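PDB 5NOA: family 88 glycosyl hydrolase from Bacteroides thetaiotaomicron, which probably acts as a glycoside hydrolase on unsaturated rhamnogalacturonan-type sugars during the breakdown of complex plant glycans such as gum arabic. Local coordinates for residues A[61-66]-A[117-122]; A[327-330]-A[334-337]; A[339-344]-A[357-362]. One frame throughout, in Å; residues are numbered along the deposited sequence.

Contact 1: residues A[61-66]-A[117-122]; sequences YHTGNM and YQICFQ
The carboxamide of Gln-122 offers one of its faces to the methyl group of Thr-63: CG2 sits above the amide plane, almost directly over OE1, at 3.7 Å. Three rings pack within their own segments. One face of the His-62 imidazole carries Tyr-61 CD2 over its centre, while His-62 NE2 lies in plane at the edge of the Tyr-61 ring; on the second segment, Gln-118 CA covers one face of Phe-121 toward its rim. The remaining touch is apolar, with Ile-119 CD1 coming within 4.1 Å of Thr-63 CG2 as the two side chains cross at about a right angle. The threonine torsion (chi1 71°) explains this division of labour, because it sets CG2 beside the backbone N, facing Ile-119 and Gln-122, and leaves OG1 to bond with Ala-60 O and Tyr-163 OH. Gln-122 NE2 likewise binds Tyr-163 O. Helices 56-72 and 120-130 thus meet in the buried interior of what is consistent with the six-hairpin (alpha/alpha)6 barrel of this clan. Chemically, the junction is a thin methyl-to-methyl and methyl-to-amide touch, while Thr-63 OG1 and Gln-122 NE2 turn to Tyr-163 of helix 160-176.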
ATOM      1  N   TYR A  61       2.678   6.694  -4.736  1.00  6.76           N
ATOM      2  CA  TYR A  61       1.865   7.878  -4.968  1.00  6.97           C
ATOM      3  C   TYR A  61       0.878   7.608  -6.102  1.00  6.85           C
ATOM      4  O   TYR A  61      -0.316   7.904  -5.976  1.00  6.57           O
ATOM      5  CB  TYR A  61       2.715   9.139  -5.273  1.00  7.15           C
ATOM      6  CG  TYR A  61       1.830  10.205  -5.842  1.00  6.85           C
ATOM      7  CD1 TYR A  61       0.951  10.926  -5.044  1.00  7.86           C
ATOM      8  CD2 TYR A  61       1.725  10.379  -7.215  1.00  7.00           C
ATOM      9  CE1 TYR A  61       0.017  11.803  -5.591  1.00  8.21           C
ATOM     10  CE2 TYR A  61       0.815  11.256  -7.753  1.00  7.56           C
ATOM     11  CZ  TYR A  61      -0.047  11.952  -6.953  1.00  7.26           C
ATOM     12  OH  TYR A  61      -0.980  12.795  -7.539  1.00  9.36           O
ATOM     13  N   HIS A  62       1.360   7.061  -7.215  1.00  6.53           N
ATOM     14  CA  HIS A  62       0.496   6.863  -8.368  1.00  6.59           C
ATOM     15  C   HIS A  62      -0.644   5.903  -8.096  1.00  6.49           C
ATOM     16  O   HIS A  62      -1.727   6.077  -8.657  1.00  7.28           O
ATOM     17  CB  HIS A  62       1.309   6.511  -9.621  1.00  6.38           C
ATOM     18  CG  HIS A  62       1.950   7.718 -10.214  1.00  6.39           C
ATOM     19  ND1 HIS A  62       1.242   8.596 -11.015  1.00  7.65           N
ATOM     20  CD2 HIS A  62       3.177   8.265  -9.998  1.00  6.78           C
ATOM     21  CE1 HIS A  62       2.027   9.628 -11.267  1.00  8.02           C
ATOM     22  NE2 HIS A  62       3.203   9.457 -10.677  1.00  7.87           N
ATOM     23  N   THR A  63      -0.443   4.923  -7.209  1.00  7.20           N
ATOM     24  CA  THR A  63      -1.558   4.073  -6.839  1.00  7.54           C
ATOM     25  C   THR A  63      -2.670   4.899  -6.173  1.00  7.13           C
ATOM     26  O   THR A  63      -3.860   4.623  -6.380  1.00  8.21           O
ATOM     27  CB  THR A  63      -1.189   2.831  -6.023  1.00  7.97           C
ATOM     28  OG1 THR A  63      -0.789   3.179  -4.689  1.00  8.60           O
ATOM     29  CG2 THR A  63      -0.159   2.010  -6.674  1.00  8.44           C
ATOM     30  N   GLY A  64      -2.292   5.887  -5.381  1.00  6.55           N
ATOM     31  CA  GLY A  64      -3.251   6.776  -4.783  1.00  6.99           C
ATOM     32  C   GLY A  64      -3.890   7.741  -5.763  1.00  7.23           C
ATOM     33  O   GLY A  64      -5.092   8.048  -5.679  1.00  7.95           O
ATOM     34  N   ASN A  65      -3.090   8.290  -6.675  1.00  7.02           N
ATOM     35  CA  ASN A  65      -3.632   9.164  -7.714  1.00  7.20           C
ATOM     36  C   ASN A  65      -4.670   8.426  -8.573  1.00  7.41           C
ATOM     37  O   ASN A  65      -5.723   8.981  -8.884  1.00  7.91           O
ATOM     38  CB  ASN A  65      -2.508   9.709  -8.578  1.00  7.91           C
ATOM     39  CG  ASN A  65      -3.017  10.691  -9.615  1.00  7.68           C
ATOM     40  OD1 ASN A  65      -3.704  11.652  -9.270  1.00  8.68           O
ATOM     41  ND2 ASN A  65      -2.702  10.446 -10.887  1.00  9.22           N
ATOM     42  N   MET A  66      -4.347   7.188  -8.942  1.00  7.56           N
ATOM     43  CA  MET A  66      -5.283   6.401  -9.699  1.00  8.29           C
ATOM     44  C   MET A  66      -6.561   6.170  -8.930  1.00  7.66           C
ATOM     45  O   MET A  66      -7.662   6.281  -9.512  1.00  8.44           O
ATOM     46  CB  MET A  66      -4.679   5.100 -10.193  1.00  9.71           C
ATOM     47  CG  MET A  66      -3.628   5.295 -11.283  1.00 12.57           C
ATOM     48  SD  MET A  66      -4.097   6.300 -12.725  1.00 13.80           S
ATOM     49  CE  MET A  66      -5.446   5.363 -13.417  1.00 16.25           C
ATOM     50  N   TYR A 117      10.526  -2.205  -7.921  1.00  7.55           N
ATOM     51  CA  TYR A 117      10.523  -1.829  -9.325  1.00  7.33           C
ATOM     52  C   TYR A 117       9.402  -2.460 -10.109  1.00  6.98           C
ATOM     53  O   TYR A 117       9.399  -2.404 -11.362  1.00  8.58           O
ATOM     54  CB  TYR A 117      11.895  -2.058  -9.978  1.00  8.62           C
ATOM     55  CG  TYR A 117      12.762  -0.841 -10.042  1.00  8.11           C
ATOM     56  CD1 TYR A 117      12.300   0.338 -10.623  1.00  8.63           C
ATOM     57  CD2 TYR A 117      14.058  -0.905  -9.565  1.00 10.09           C
ATOM     58  CE1 TYR A 117      13.136   1.448 -10.720  1.00 10.48           C
ATOM     59  CE2 TYR A 117      14.890   0.190  -9.663  1.00 11.64           C
ATOM     60  CZ  TYR A 117      14.424   1.356 -10.244  1.00 11.62           C
ATOM     61  OH  TYR A 117      15.246   2.455 -10.292  1.00 15.08           O
ATOM     62  N   GLN A 118       8.424  -3.035  -9.413  1.00  6.52           N
ATOM     63  CA  GLN A 118       7.274  -3.648 -10.049  1.00  6.71           C
ATOM     64  C   GLN A 118       5.943  -3.019  -9.681  1.00  6.68           C
ATOM     65  O   GLN A 118       4.958  -3.224 -10.374  1.00  7.38           O
ATOM     66  CB  GLN A 118       7.272  -5.140  -9.729  1.00  7.02           C
ATOM     67  CG  GLN A 118       8.520  -5.869 -10.211  1.00  6.83           C
ATOM     68  CD  GLN A 118       8.557  -7.307  -9.796  1.00  6.85           C
ATOM     69  OE1 GLN A 118       7.914  -7.695  -8.825  1.00  9.00           O
ATOM     70  NE2 GLN A 118       9.355  -8.126 -10.503  1.00  7.93           N
ATOM     71  N   ILE A 119       5.906  -2.241  -8.593  1.00  6.27           N
ATOM     72  CA  ILE A 119       4.662  -1.574  -8.252  1.00  6.96           C
ATOM     73  C   ILE A 119       4.209  -0.638  -9.350  1.00  6.37           C
ATOM     74  O   ILE A 119       2.997  -0.446  -9.538  1.00  7.35           O
ATOM     75  CB  ILE A 119       4.727  -0.895  -6.870  1.00  6.64           C
ATOM     76  CG1 ILE A 119       3.527   0.065  -6.651  1.00  7.16           C
ATOM     77  CG2 ILE A 119       6.040  -0.179  -6.630  1.00  6.68           C
ATOM     78  CD1 ILE A 119       3.375   0.589  -5.226  1.00  7.65           C
ATOM     79  N   CYS A 120       5.131  -0.057 -10.116  1.00  6.29           N
ATOM     80  CA  CYS A 120       4.720   0.756 -11.268  1.00  7.10           C
ATOM     81  C   CYS A 120       3.759   0.007 -12.208  1.00  7.30           C
ATOM     82  O   CYS A 120       2.911   0.626 -12.826  1.00  7.81           O
ATOM     83  CB  CYS A 120       5.956   1.258 -12.013  1.00  7.76           C
ATOM     84  SG  CYS A 120       7.026  -0.006 -12.701  1.00  9.20           S
ATOM     85  N   PHE A 121       3.919  -1.311 -12.316  1.00  6.83           N
ATOM     86  CA  PHE A 121       3.057  -2.102 -13.168  1.00  6.99           C
ATOM     87  C   PHE A 121       1.597  -2.009 -12.768  1.00  7.02           C
ATOM     88  O   PHE A 121       0.728  -2.214 -13.625  1.00  7.98           O
ATOM     89  CB  PHE A 121       3.487  -3.583 -13.181  1.00  6.90           C
ATOM     90  CG  PHE A 121       4.927  -3.872 -13.589  1.00  7.97           C
ATOM     91  CD1 PHE A 121       5.673  -2.992 -14.350  1.00  8.85           C
ATOM     92  CD2 PHE A 121       5.499  -5.110 -13.257  1.00  7.35           C
ATOM     93  CE1 PHE A 121       6.972  -3.322 -14.746  1.00  9.60           C
ATOM     94  CE2 PHE A 121       6.763  -5.439 -13.649  1.00  8.31           C
ATOM     95  CZ  PHE A 121       7.510  -4.548 -14.394  1.00  9.49           C
ATOM     96  N   GLN A 122       1.312  -1.738 -11.483  1.00  7.00           N
ATOM     97  CA  GLN A 122      -0.084  -1.550 -11.077  1.00  6.93           C
ATOM     98  C   GLN A 122      -0.731  -0.404 -11.840  1.00  7.23           C
ATOM     99  O   GLN A 122      -1.877  -0.491 -12.307  1.00  8.65           O
ATOM    100  CB  GLN A 122      -0.206  -1.281  -9.587  1.00  6.94           C
ATOM    101  CG  GLN A 122       0.308  -2.409  -8.714  1.00  7.60           C
ATOM    102  CD  GLN A 122       0.040  -2.180  -7.240  1.00  8.34           C
ATOM    103  OE1 GLN A 122      -1.009  -1.614  -6.874  1.00  9.10           O
ATOM    104  NE2 GLN A 122       0.933  -2.653  -6.374  1.00  8.61           N
TER

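Contact 2: residues A[327-330]-A[334-337]; sequences VALQ and KIGY
Gln-330 N donates to Lys-334 O at 2.9 Å, and Gly-336 N returns a bond to Ala-328 O, also 2.9 Å, with a straight N-H (168°). Between these two bonds Leu-329 and Ile-335 form an isolated antiparallel bridge, as a non-hydrogen-bonded pair, just where the chain leaves helix 310-328 and doubles back. Next outward, Gln-330 and Lys-334 run side by side in the same direction, with Gln-330 OE1 3.8 Å from Lys-334 CD. The amide's other end, NE2, binds Asn-354 OD1 and passes close to Gly-336, where a beta carbon would be tight against it. On the opposite flank the Leu-329 and Ile-335 CD1 methyls meet at 3.7 Å, both side chains also packing on Val-40 of helix 29-47. The last turn of the helix rests against Tyr-337: Val-327 CG1 reaches CE2 at 3.7 Å from an oblique direction, while Val-327 O lies in the ring plane at its edge. The tyrosine torsion (chi1 -68°) sets CG beside the backbone N, with the ring against Val-327. Exchanging Tyr-337 for an alanine would probably strip Val-327 CG1 of its aromatic neighbour and open a gap beside Ala-328 and Tyr-323. The chemistry therefore divides: backbone bonds fix the reversal, aliphatic ends seat it on helix 29-47, and the Gln-330 amide ties it to Asn-354, helped by a weak bond from Lys-334 NZ to Asn-354 O.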
ATOM      1  N   VAL A 327      -5.063  16.169  12.333  1.00 11.45           N
ATOM      2  CA  VAL A 327      -3.682  16.294  12.771  1.00 12.45           C
ATOM      3  C   VAL A 327      -2.730  16.138  11.584  1.00 11.43           C
ATOM      4  O   VAL A 327      -1.852  17.005  11.376  1.00 12.97           O
ATOM      5  CB  VAL A 327      -3.352  15.286  13.889  1.00 13.93           C
ATOM      6  CG1 VAL A 327      -1.909  15.389  14.290  1.00 15.31           C
ATOM      7  CG2 VAL A 327      -4.282  15.498  15.076  1.00 15.80           C
ATOM      8  N   ALA A 328      -2.883  15.079  10.800  1.00 10.38           N
ATOM      9  CA  ALA A 328      -1.975  14.867   9.671  1.00 10.44           C
ATOM     10  C   ALA A 328      -2.170  15.916   8.562  1.00  9.79           C
ATOM     11  O   ALA A 328      -1.206  16.452   8.022  1.00 10.92           O
ATOM     12  CB  ALA A 328      -2.128  13.479   9.107  1.00 10.61           C
ATOM     13  N   LEU A 329      -3.416  16.175   8.194  1.00  9.07           N
ATOM     14  CA  LEU A 329      -3.733  17.086   7.110  1.00  9.03           C
ATOM     15  C   LEU A 329      -3.510  18.526   7.504  1.00  9.36           C
ATOM     16  O   LEU A 329      -3.958  18.964   8.533  1.00 11.53           O
ATOM     17  CB  LEU A 329      -5.193  16.910   6.741  1.00  9.28           C
ATOM     18  CG  LEU A 329      -5.789  17.845   5.679  1.00 10.39           C
ATOM     19  CD1 LEU A 329      -5.133  17.623   4.324  1.00 10.17           C
ATOM     20  CD2 LEU A 329      -7.280  17.586   5.612  1.00 11.23           C
ATOM     21  N   GLN A 330      -2.817  19.263   6.653  1.00  9.60           N
ATOM     22  CA  GLN A 330      -2.602  20.708   6.827  1.00 10.61           C
ATOM     23  C   GLN A 330      -3.537  21.440   5.898  1.00 10.00           C
ATOM     24  O   GLN A 330      -3.981  20.878   4.880  1.00 10.63           O
ATOM     25  CB  GLN A 330      -1.145  21.065   6.528  1.00 12.39           C
ATOM     26  CG  GLN A 330      -0.201  20.186   7.376  1.00 16.13           C
ATOM     27  CD  GLN A 330       1.217  20.627   7.486  1.00 20.68           C
ATOM     28  OE1 GLN A 330       1.605  21.614   6.887  1.00 28.60           O
ATOM     29  NE2 GLN A 330       2.020  19.884   8.286  1.00 23.49           N
ATOM     30  N   LYS A 334      -1.052  19.754   2.396  1.00  9.13           N
ATOM     31  CA  LYS A 334       0.112  18.949   2.758  1.00  8.98           C
ATOM     32  C   LYS A 334      -0.290  17.877   3.768  1.00  9.02           C
ATOM     33  O   LYS A 334      -1.087  18.113   4.668  1.00  9.17           O
ATOM     34  CB  LYS A 334       1.199  19.867   3.315  1.00 11.09           C
ATOM     35  CG  LYS A 334       2.488  19.152   3.598  1.00 14.49           C
ATOM     36  CD  LYS A 334       3.591  20.142   3.989  1.00 18.84           C
ATOM     37  CE  LYS A 334       4.886  19.427   4.261  1.00 22.05           C
ATOM     38  NZ  LYS A 334       5.963  20.409   4.568  1.00 27.83           N
ATOM     39  N   ILE A 335       0.244  16.677   3.591  1.00  8.27           N
ATOM     40  CA  ILE A 335       0.053  15.561   4.526  1.00  8.73           C
ATOM     41  C   ILE A 335       1.302  15.412   5.356  1.00  8.73           C
ATOM     42  O   ILE A 335       2.345  15.035   4.862  1.00 10.96           O
ATOM     43  CB  ILE A 335      -0.214  14.259   3.763  1.00  9.29           C
ATOM     44  CG1 ILE A 335      -1.451  14.392   2.852  1.00  9.97           C
ATOM     45  CG2 ILE A 335      -0.344  13.078   4.723  1.00  9.74           C
ATOM     46  CD1 ILE A 335      -2.680  14.909   3.569  1.00 10.17           C
ATOM     47  N   GLY A 336       1.187  15.698   6.656  1.00  8.22           N
ATOM     48  CA  GLY A 336       2.315  15.640   7.563  1.00  8.14           C
ATOM     49  C   GLY A 336       2.415  14.399   8.406  1.00  7.13           C
ATOM     50  O   GLY A 336       1.609  13.486   8.265  1.00  8.22           O
ATOM     51  N   TYR A 337       3.409  14.378   9.297  1.00  7.17           N
ATOM     52  CA  TYR A 337       3.719  13.272  10.197  1.00  7.36           C
ATOM     53  C   TYR A 337       4.004  11.967   9.453  1.00  6.84           C
ATOM     54  O   TYR A 337       3.806  10.880  10.005  1.00  7.71           O
ATOM     55  CB  TYR A 337       2.673  13.092  11.298  1.00  8.33           C
ATOM     56  CG  TYR A 337       2.619  14.184  12.312  1.00 10.36           C
ATOM     57  CD1 TYR A 337       3.540  14.241  13.344  1.00 12.05           C
ATOM     58  CD2 TYR A 337       1.619  15.113  12.274  1.00 13.51           C
ATOM     59  CE1 TYR A 337       3.477  15.198  14.316  1.00 17.00           C
ATOM     60  CE2 TYR A 337       1.546  16.112  13.239  1.00 15.51           C
ATOM     61  CZ  TYR A 337       2.468  16.164  14.281  1.00 15.42           C
ATOM     62  OH  TYR A 337       2.368  17.117  15.228  1.00 24.65           O
TER

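Contact 3: residues A[339-344]-A[357-362]; sequences QPIGEK and SNFGVG
Phe-359 meets Gln-339 and Ile-341 from the first turn of helix 358-377, built on a serine N-cap, and the opposing loop is folded by a type I beta turn from Pro-340 to Glu-343. The packing interactions centre on the Phe-359 ring. Ile-341 brings CG1 to 3.8 Å from CE2, approaching obliquely, with CD1 close by; Trp-56 also meets this ring. Gln-339 O stands at the ring's edge, in its plane, 3.6 Å from CZ, an approach suited to the slightly positive rim of an aromatic ring; the same carbonyl accepts a hydrogen bond from Arg-227. Polar bonds run within each segment or to residues outside both. Gln-339 NE2 donates to Glu-343 OE1 at 2.8 Å, close to its own amide plane but 41° out of the carboxylate plane, while Glu-343 OE2 forms a salt bridge with Arg-276 and Gln-339 OE1 accepts from Trp-225. At the helix start, Gly-360 N donates to Ser-357 OG at 3.0 Å. With chi1 at 64°, Phe-359 CG lies between its backbone N and carbonyl carbon, which folds the ring back beneath the cap, and Ser-357 OG rests 3.1 Å above the ring plane, over its centre.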
ATOM      1  N   GLN A 339       6.521   9.237   8.416  1.00  7.40           N
ATOM      2  CA  GLN A 339       7.868   8.753   8.771  1.00  8.35           C
ATOM      3  C   GLN A 339       8.736   8.748   7.497  1.00  7.76           C
ATOM      4  O   GLN A 339       8.400   8.086   6.538  1.00  9.34           O
ATOM      5  CB  GLN A 339       7.794   7.357   9.326  1.00  8.63           C
ATOM      6  CG  GLN A 339       9.134   6.748   9.732  1.00  8.88           C
ATOM      7  CD  GLN A 339       8.969   5.337  10.286  1.00 10.03           C
ATOM      8  OE1 GLN A 339       7.984   4.671  10.044  1.00 11.16           O
ATOM      9  NE2 GLN A 339       9.930   4.905  11.057  1.00 12.82           N
ATOM     10  N   PRO A 340       9.863   9.495   7.496  1.00  9.09           N
ATOM     11  CA  PRO A 340      10.666   9.615   6.289  1.00  9.73           C
ATOM     12  C   PRO A 340      11.525   8.390   6.000  1.00  9.64           C
ATOM     13  O   PRO A 340      11.946   7.706   6.929  1.00  9.93           O
ATOM     14  CB  PRO A 340      11.562  10.811   6.607  1.00 12.86           C
ATOM     15  CG  PRO A 340      11.616  10.902   8.056  1.00 16.31           C
ATOM     16  CD  PRO A 340      10.334  10.384   8.583  1.00 11.14           C
ATOM     17  N   ILE A 341      11.799   8.156   4.724  1.00  9.56           N
ATOM     18  CA  ILE A 341      12.677   7.055   4.318  1.00 11.46           C
ATOM     19  C   ILE A 341      14.006   7.125   5.035  1.00 13.17           C
ATOM     20  O   ILE A 341      14.507   6.113   5.543  1.00 15.94           O
ATOM     21  CB  ILE A 341      12.871   7.014   2.786  1.00 11.46           C
ATOM     22  CG1 ILE A 341      11.545   6.647   2.121  1.00 12.37           C
ATOM     23  CG2 ILE A 341      13.988   6.049   2.386  1.00 13.13           C
ATOM     24  CD1 ILE A 341      11.500   6.983   0.629  1.00 14.43           C
ATOM     25  N   GLY A 342      14.578   8.290   5.107  1.00 13.25           N
ATOM     26  CA  GLY A 342      15.926   8.336   5.755  1.00 13.16           C
ATOM     27  C   GLY A 342      15.966   8.459   7.265  1.00 12.11           C
ATOM     28  O   GLY A 342      16.991   8.800   7.832  1.00 14.05           O
ATOM     29  N   GLU A 343      14.845   8.274   7.942  1.00 10.72           N
ATOM     30  CA  GLU A 343      14.785   8.582   9.359  1.00 11.06           C
ATOM     31  C   GLU A 343      15.905   7.953  10.219  1.00 12.84           C
ATOM     32  O   GLU A 343      16.234   6.793  10.069  1.00 16.72           O
ATOM     33  CB  GLU A 343      13.438   8.097   9.890  1.00 14.37           C
ATOM     34  CG  GLU A 343      13.203   8.353  11.357  1.00 15.73           C
ATOM     35  CD  GLU A 343      12.015   7.564  11.879  1.00 15.74           C
ATOM     36  OE1 GLU A 343      12.119   6.316  12.067  1.00 20.70           O
ATOM     37  OE2 GLU A 343      11.000   8.179  12.097  1.00 17.36           O
ATOM     38  N   LYS A 344      16.440   8.770  11.107  1.00 12.29           N
ATOM     39  CA  LYS A 344      17.278   8.398  12.237  1.00 12.72           C
ATOM     40  C   LYS A 344      16.423   8.763  13.445  1.00 11.58           C
ATOM     41  O   LYS A 344      15.951   9.901  13.512  1.00 12.02           O
ATOM     42  CB  LYS A 344      18.566   9.239  12.265  1.00 17.38           C
ATOM     43  CG  LYS A 344      19.505   8.969  11.102  1.00 22.36           C
ATOM     44  CD  LYS A 344      20.101  10.253  10.548  1.00 24.59           C
ATOM     45  CE  LYS A 344      21.100   9.968   9.447  1.00 22.80           C
ATOM     46  NZ  LYS A 344      21.109  11.110   8.507  1.00 20.61           N
ATOM     47  N   SER A 357       5.563  12.883   2.091  1.00  9.24           N
ATOM     48  CA  SER A 357       6.236  12.125   1.042  1.00  8.34           C
ATOM     49  C   SER A 357       5.195  11.695   0.023  1.00  7.69           C
ATOM     50  O   SER A 357       4.014  11.602   0.287  1.00  9.00           O
ATOM     51  CB  SER A 357       6.909  10.874   1.566  1.00 10.02           C
ATOM     52  OG  SER A 357       5.903   9.963   1.963  1.00 11.28           O
ATOM     53  N   ASN A 358       5.710  11.326  -1.137  1.00  7.79           N
ATOM     54  CA  ASN A 358       4.937  10.715  -2.190  1.00  8.83           C
ATOM     55  C   ASN A 358       4.089   9.541  -1.694  1.00  7.68           C
ATOM     56  O   ASN A 358       2.876   9.525  -1.901  1.00  8.01           O
ATOM     57  CB  ASN A 358       5.859  10.303  -3.371  1.00  9.45           C
ATOM     58  CG  ASN A 358       7.186   9.651  -2.940  1.00  9.00           C
ATOM     59  OD1 ASN A 358       7.351   9.123  -1.853  1.00  9.52           O
ATOM     60  ND2 ASN A 358       8.147   9.688  -3.868  1.00 10.46           N
ATOM     61  N   PHE A 359       4.714   8.572  -1.017  1.00  7.68           N
ATOM     62  CA  PHE A 359       3.986   7.383  -0.581  1.00  8.25           C
ATOM     63  C   PHE A 359       2.986   7.717   0.521  1.00  8.12           C
ATOM     64  O   PHE A 359       1.942   7.077   0.610  1.00  9.09           O
ATOM     65  CB  PHE A 359       4.943   6.260  -0.168  1.00  8.37           C
ATOM     66  CG  PHE A 359       5.795   6.576   1.035  1.00  8.77           C
ATOM     67  CD1 PHE A 359       5.322   6.358   2.309  1.00 10.04           C
ATOM     68  CD2 PHE A 359       7.084   7.078   0.889  1.00  9.24           C
ATOM     69  CE1 PHE A 359       6.097   6.689   3.401  1.00 10.50           C
ATOM     70  CE2 PHE A 359       7.857   7.407   2.004  1.00 10.10           C
ATOM     71  CZ  PHE A 359       7.355   7.200   3.253  1.00 10.96           C
ATOM     72  N   GLY A 360       3.278   8.720   1.347  1.00  7.79           N
ATOM     73  CA  GLY A 360       2.353   9.132   2.408  1.00  8.11           C
ATOM     74  C   GLY A 360       1.110   9.763   1.824  1.00  7.50           C
ATOM     75  O   GLY A 360      -0.006   9.540   2.290  1.00  8.24           O
ATOM     76  N   VAL A 361       1.295  10.596   0.814  1.00  7.35           N
ATOM     77  CA  VAL A 361       0.155  11.189   0.107  1.00  7.38           C
ATOM     78  C   VAL A 361      -0.647  10.091  -0.561  1.00  6.66           C
ATOM     79  O   VAL A 361      -1.888  10.093  -0.500  1.00  7.63           O
ATOM     80  CB  VAL A 361       0.628  12.247  -0.911  1.00  8.44           C
ATOM     81  CG1 VAL A 361      -0.480  12.674  -1.867  1.00  9.16           C
ATOM     82  CG2 VAL A 361       1.259  13.439  -0.183  1.00  9.56           C
ATOM     83  N   GLY A 362       0.041   9.142  -1.202  1.00  7.26           N
ATOM     84  CA  GLY A 362      -0.673   8.023  -1.799  1.00  6.93           C
ATOM     85  C   GLY A 362      -1.549   7.280  -0.793  1.00  6.70           C
ATOM     86  O   GLY A 362      -2.724   6.998  -1.068  1.00  7.48           O
TER

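Overall arrangement
All three contacts lie within one family 88 range and come in series along the chain. Contact 1 joins helices 56-72 and 120-130 near the middle of the molecule; contacts 2 and 3 follow at the carboxyl-terminal end, with 334-337 and 339-344 lying in the loop that joins helix 310-328 to helix 358-377. Their centres, 12 Å apart, are bridged by Ile-335 CG1 against Val-361 CG2 at 4.2 Å. Contact 1 is about 16 Å from contact 3 by centres yet touches it, Tyr-61 CB lying 3.4 Å from Asn-358 O. Contact 2, centred about 22 Å from the centre of contact 1, stays about 9 Å from it by nearest atoms. The last helix thus packs its start against helix 56-72.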